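Local coordinates for beta-N-acetylhexosaminidase (Thermotoga neapolitana, PDB 5BZA), which probably hydrolyses terminal non-reducing N-acetyl-D-hexosamine residues from N-acetyl-beta-D-hexosaminides, as a member of glycoside hydrolase family 3, at residues E70-K73 against Y74-S77; V373-F377 against F378-D382. One frame throughout, in Å; residues are numbered along the deposited sequence.

Interaction 1 of 2, residues E70-K73 against Y74-S77; sequences EVLK and YVPS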
loop_
_atom_site.group_PDB
_atom_site.type_symbol
_atom_site.label_atom_id
_atom_site.label_comp_id
_atom_site.label_asym_id
_atom_site.label_seq_id
_atom_site.Cartn_x
_atom_site.Cartn_y
_atom_site.Cartn_z
ATOM N N GLU B 70 10.784 -4.469 5.160
ATOM C CA GLU B 70 9.436 -4.072 4.720
ATOM C C GLU B 70 9.300 -4.561 3.280
ATOM O O GLU B 70 10.112 -4.231 2.447
ATOM C CB GLU B 70 9.243 -2.541 4.846
ATOM C CG GLU B 70 8.947 -2.097 6.310
ATOM C CD GLU B 70 8.887 -0.597 6.545
ATOM O OE1 GLU B 70 9.460 0.153 5.725
ATOM O OE2 GLU B 70 8.229 -0.156 7.543
ATOM N N VAL B 71 8.300 -5.387 3.003
ATOM C CA VAL B 71 8.158 -5.972 1.676
ATOM C C VAL B 71 6.788 -5.647 1.053
ATOM O O VAL B 71 6.596 -5.817 -0.137
ATOM C CB VAL B 71 8.342 -7.458 1.728
ATOM C CG1 VAL B 71 9.790 -7.772 2.167
ATOM C CG2 VAL B 71 7.322 -8.063 2.675
ATOM N N LEU B 72 5.867 -5.153 1.873
ATOM C CA LEU B 72 4.524 -4.825 1.428
ATOM C C LEU B 72 4.395 -3.317 1.232
ATOM O O LEU B 72 4.416 -2.543 2.192
ATOM C CB LEU B 72 3.482 -5.314 2.431
ATOM C CG LEU B 72 3.359 -6.817 2.690
ATOM C CD1 LEU B 72 2.246 -7.143 3.704
ATOM C CD2 LEU B 72 3.157 -7.563 1.364
ATOM N N LYS B 73 4.220 -2.892 -0.023
ATOM C CA LYS B 73 4.096 -1.464 -0.256
ATOM C C LYS B 73 2.776 -0.944 0.313
ATOM O O LYS B 73 2.623 0.261 0.520
ATOM C CB LYS B 73 4.181 -1.137 -1.727
ATOM C CG LYS B 73 2.942 -1.482 -2.507
ATOM C CD LYS B 73 3.118 -0.941 -3.889
ATOM C CE LYS B 73 1.898 -1.128 -4.732
ATOM N NZ LYS B 73 2.267 -0.586 -6.055
ATOM N N TYR B 74 1.831 -1.867 0.519
ATOM C CA TYR B 74 0.503 -1.567 1.059
ATOM C C TYR B 74 0.491 -1.087 2.502
ATOM O O TYR B 74 -0.384 -0.296 2.891
ATOM C CB TYR B 74 -0.349 -2.815 0.930
ATOM C CG TYR B 74 -0.185 -3.434 -0.454
ATOM C CD1 TYR B 74 -0.758 -2.809 -1.598
ATOM C CD2 TYR B 74 0.560 -4.613 -0.636
ATOM C CE1 TYR B 74 -0.588 -3.352 -2.854
ATOM C CE2 TYR B 74 0.706 -5.178 -1.898
ATOM C CZ TYR B 74 0.139 -4.536 -3.000
ATOM O OH TYR B 74 0.297 -5.078 -4.247
ATOM N N VAL B 75 1.476 -1.551 3.290
ATOM C CA VAL B 75 1.628 -1.114 4.660
ATOM C C VAL B 75 2.518 0.104 4.715
ATOM O O VAL B 75 3.633 0.084 4.196
ATOM C CB VAL B 75 2.263 -2.225 5.559
ATOM C CG1 VAL B 75 2.384 -1.726 7.007
ATOM C CG2 VAL B 75 1.414 -3.460 5.520
ATOM N N PRO B 76 2.030 1.188 5.313
ATOM C CA PRO B 76 2.942 2.342 5.422
ATOM C C PRO B 76 4.183 1.997 6.231
ATOM O O PRO B 76 4.121 1.247 7.206
ATOM C CB PRO B 76 2.124 3.435 6.123
ATOM C CG PRO B 76 0.777 2.820 6.457
ATOM C CD PRO B 76 0.671 1.443 5.812
ATOM N N SER B 77 5.299 2.566 5.803
ATOM C CA SER B 77 6.589 2.363 6.429
ATOM C C SER B 77 6.691 2.836 7.902
ATOM O O SER B 77 6.168 3.885 8.316
ATOM C CB SER B 77 7.655 3.058 5.579
ATOM O OG SER B 77 8.922 2.817 6.138
HETATM O O HOH W 1 5.780 -0.887 7.978
HETATM O O HOH W 2 4.949 1.542 2.132
#

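Interaction 2 of 2, residues V373-F377 against F378-D382; sequences VAKRF and FKVRD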
loop_
_atom_site.group_PDB
_atom_site.type_symbol
_atom_site.label_atom_id
_atom_site.label_comp_id
_atom_site.label_asym_id
_atom_site.label_seq_id
_atom_site.Cartn_x
_atom_site.Cartn_y
_atom_site.Cartn_z
ATOM N N VAL B 373 5.793 -7.602 -18.967
ATOM C CA VAL B 373 4.740 -8.614 -18.896
ATOM C C VAL B 373 4.736 -9.507 -20.140
ATOM O O VAL B 373 4.567 -10.741 -20.082
ATOM C CB VAL B 373 3.362 -7.951 -18.754
ATOM C CG1 VAL B 373 2.281 -9.021 -18.578
ATOM C CG2 VAL B 373 3.355 -6.954 -17.593
ATOM N N ALA B 374 4.925 -8.873 -21.284
ATOM C CA ALA B 374 4.889 -9.610 -22.539
ATOM C C ALA B 374 6.021 -10.613 -22.542
ATOM O O ALA B 374 5.839 -11.752 -22.981
ATOM C CB ALA B 374 4.974 -8.674 -23.735
ATOM N N LYS B 375 7.182 -10.193 -22.046
ATOM C CA LYS B 375 8.338 -11.095 -21.986
ATOM C C LYS B 375 8.147 -12.401 -21.195
ATOM O O LYS B 375 8.826 -13.401 -21.520
ATOM C CB LYS B 375 9.542 -10.338 -21.428
ATOM C CG LYS B 375 10.169 -9.437 -22.482
ATOM C CD LYS B 375 11.200 -8.499 -21.904
ATOM C CE LYS B 375 11.806 -7.652 -23.010
ATOM N NZ LYS B 375 12.492 -6.429 -22.478
ATOM N N ARG B 376 7.238 -12.451 -20.211
ATOM C CA ARG B 376 6.925 -13.725 -19.496
ATOM C C ARG B 376 6.267 -14.783 -20.378
ATOM O O ARG B 376 6.354 -15.991 -20.122
ATOM C CB ARG B 376 5.994 -13.466 -18.308
ATOM C CG ARG B 376 6.537 -12.494 -17.298
ATOM C CD ARG B 376 5.713 -12.508 -16.009
ATOM N NE ARG B 376 5.724 -13.801 -15.316
ATOM C CZ ARG B 376 6.581 -14.143 -14.347
ATOM N NH1 ARG B 376 7.508 -13.288 -13.919
ATOM N NH2 ARG B 376 6.487 -15.337 -13.791
ATOM N N PHE B 377 5.613 -14.307 -21.442
ATOM C CA PHE B 377 4.709 -15.121 -22.265
ATOM C C PHE B 377 5.206 -15.326 -23.698
ATOM O O PHE B 377 4.862 -16.314 -24.352
ATOM C CB PHE B 377 3.324 -14.466 -22.301
ATOM C CG PHE B 377 2.636 -14.411 -20.964
ATOM C CD1 PHE B 377 1.895 -15.498 -20.489
ATOM C CD2 PHE B 377 2.715 -13.268 -20.185
ATOM C CE1 PHE B 377 1.253 -15.437 -19.240
ATOM C CE2 PHE B 377 2.079 -13.218 -18.938
ATOM C CZ PHE B 377 1.349 -14.304 -18.472
ATOM N N PHE B 378 5.985 -14.376 -24.202
ATOM C CA PHE B 378 6.387 -14.413 -25.608
ATOM C C PHE B 378 7.839 -14.102 -25.769
ATOM O O PHE B 378 8.360 -13.250 -25.061
ATOM C CB PHE B 378 5.533 -13.392 -26.477
ATOM C CG PHE B 378 4.063 -13.679 -26.452
ATOM C CD1 PHE B 378 3.531 -14.613 -27.306
ATOM C CD2 PHE B 378 3.242 -13.111 -25.497
ATOM C CE1 PHE B 378 2.209 -14.938 -27.254
ATOM C CE2 PHE B 378 1.912 -13.449 -25.423
ATOM C CZ PHE B 378 1.396 -14.363 -26.303
ATOM N N LYS B 379 8.486 -14.751 -26.741
ATOM C CA LYS B 379 9.797 -14.257 -27.155
ATOM C C LYS B 379 9.572 -12.885 -27.810
ATOM O O LYS B 379 8.654 -12.685 -28.626
ATOM C CB LYS B 379 10.489 -15.209 -28.130
ATOM C CG LYS B 379 10.295 -16.652 -27.824
ATOM C CD LYS B 379 11.101 -17.519 -28.783
ATOM C CE LYS B 379 10.151 -18.052 -29.827
ATOM N NZ LYS B 379 10.815 -18.877 -30.859
ATOM N N VAL B 380 10.395 -11.927 -27.416
ATOM C CA VAL B 380 10.252 -10.571 -27.902
ATOM C C VAL B 380 11.475 -10.169 -28.723
ATOM O O VAL B 380 12.599 -10.159 -28.198
ATOM C CB VAL B 380 10.059 -9.615 -26.734
ATOM C CG1 VAL B 380 10.105 -8.169 -27.194
ATOM C CG2 VAL B 380 8.743 -9.949 -25.998
ATOM N N ARG B 381 11.266 -9.853 -30.002
ATOM C CA ARG B 381 12.347 -9.392 -30.884
ATOM C C ARG B 381 12.630 -7.911 -30.753
ATOM O O ARG B 381 13.794 -7.510 -30.757
ATOM C CB ARG B 381 12.075 -9.673 -32.369
ATOM C CG ARG B 381 13.339 -9.345 -33.201
ATOM C CD ARG B 381 13.235 -9.701 -34.665
ATOM N NE ARG B 381 13.099 -11.134 -34.885
ATOM C CZ ARG B 381 12.986 -11.673 -36.091
ATOM N NH1 ARG B 381 13.027 -10.893 -37.163
ATOM N NH2 ARG B 381 12.845 -12.980 -36.235
ATOM N N ASP B 382 11.591 -7.083 -30.626
ATOM C CA ASP B 382 11.858 -5.652 -30.466
ATOM C C ASP B 382 10.760 -4.924 -29.723
ATOM O O ASP B 382 9.643 -5.410 -29.629
ATOM C CB ASP B 382 12.049 -5.013 -31.850
ATOM C CG ASP B 382 12.859 -3.719 -31.799
ATOM O OD1 ASP B 382 12.873 -3.041 -30.733
ATOM O OD2 ASP B 382 13.500 -3.388 -32.828
HETATM O O HOH W 3 10.878 -13.243 -23.548
#

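Interaction 1 of 2, residues E70-K73 against Y74-S77
E70 and S77 close a local loop by a side-chain hydrogen bond, in the segment between strand 59-62 and helix 81-85 of the N-terminal domain, while L72 and V75 tie its bend. S77 OG donates to E70 OE1 at 2.7 Å, on the syn lone pair, the side facing OE2. The serine hydroxyl stands anti to its backbone N (chi1 -177°), which carries it to the carboxylate. OE2 is engaged separately: it accepts from the backbone N of F78, and water 1 donates to E70 OE2 at 2.6 Å and to P76 O at 2.8 Å. OE1 also forms a salt bridge with K451 of the second subunit, so the carboxylate is held at both oxygens, which would probably favour its ionised form.

At the bend, V75 N donates to L72 O at 3.3 Å with an N-H...O angle of 144°, the bond expected of a type I turn. K73 CG lies over one face of the Y74 ring, 4.0 Å from its centroid and 8° off the normal, a CH-pi contact; K73 of the second subunit packs on both residues. L72 CB meets V75 CG2 at 4.2 Å. Beyond the segment, Y74 OH bonds to E42, and L72, Y74 and P76 pack on helix 89-106. The four residues L72 to V75 form a type I beta turn within a loop that follows a strand of the parallel TIM-barrel-type sheet.

Interaction 2 of 2, residues V373-F377 against F378-D382
F378 lays its ring against the peptide just before it, with F377 O over one face, and its CD2 atom comes to 3.5 Å from F377 CB. With CG anti to the carbonyl carbon (chi1 -60°), the ring lies over the F377-F378 peptide and reaches out across the helix direction toward F401 and F459. The backbone fixes this point: F378 N donates to A374 O at 2.9 Å with an N-H...O angle of 143°. A374 O also accepts from F377 N at 3.0 Å, so it takes both the i+3 and the i+4 amide. Water 3 donates to K375 O and F378 O, each at 2.9 Å, bridging the last part of the helix to the exit. Farther on, V380 CG2 touches K375 CG at 3.8 Å, the two side chains crossing at about a right angle.

Edge-to-face contacts of the F378 ring with F401 and F459, and of F377 with Y456, seat the turn against helix 452-463 and the sheet. R376 also forms a salt bridge with D15, and V373 and R376 touch Y43 of helix 42-54. The chain thus goes from helix 364-377 through a short connection into strand 380-386, whose backbone hydrogen-bonds to strand 347-352.

Interaction 1 precedes interaction 2 along the chain. Their centres are 30 Å apart and their nearest atoms about 13 Å apart, so neither contacts the other directly. Residues 70-77 belong to the N-terminal glycoside hydrolase family 3 domain, with its eight-stranded parallel sheet, and residues 373-382 to the C-terminal domain, with its six-stranded mixed sheet. Both reach helix 42-54 of the same chain, through E42 and Y43. This helix of the barrel-type domain therefore touches both the 70-77 loop and helix 364-377 of the C-terminal domain, and lies at the junction between the two domains. Interaction 1 also meets the second subunit, whereas interaction 2 is made within a single subunit.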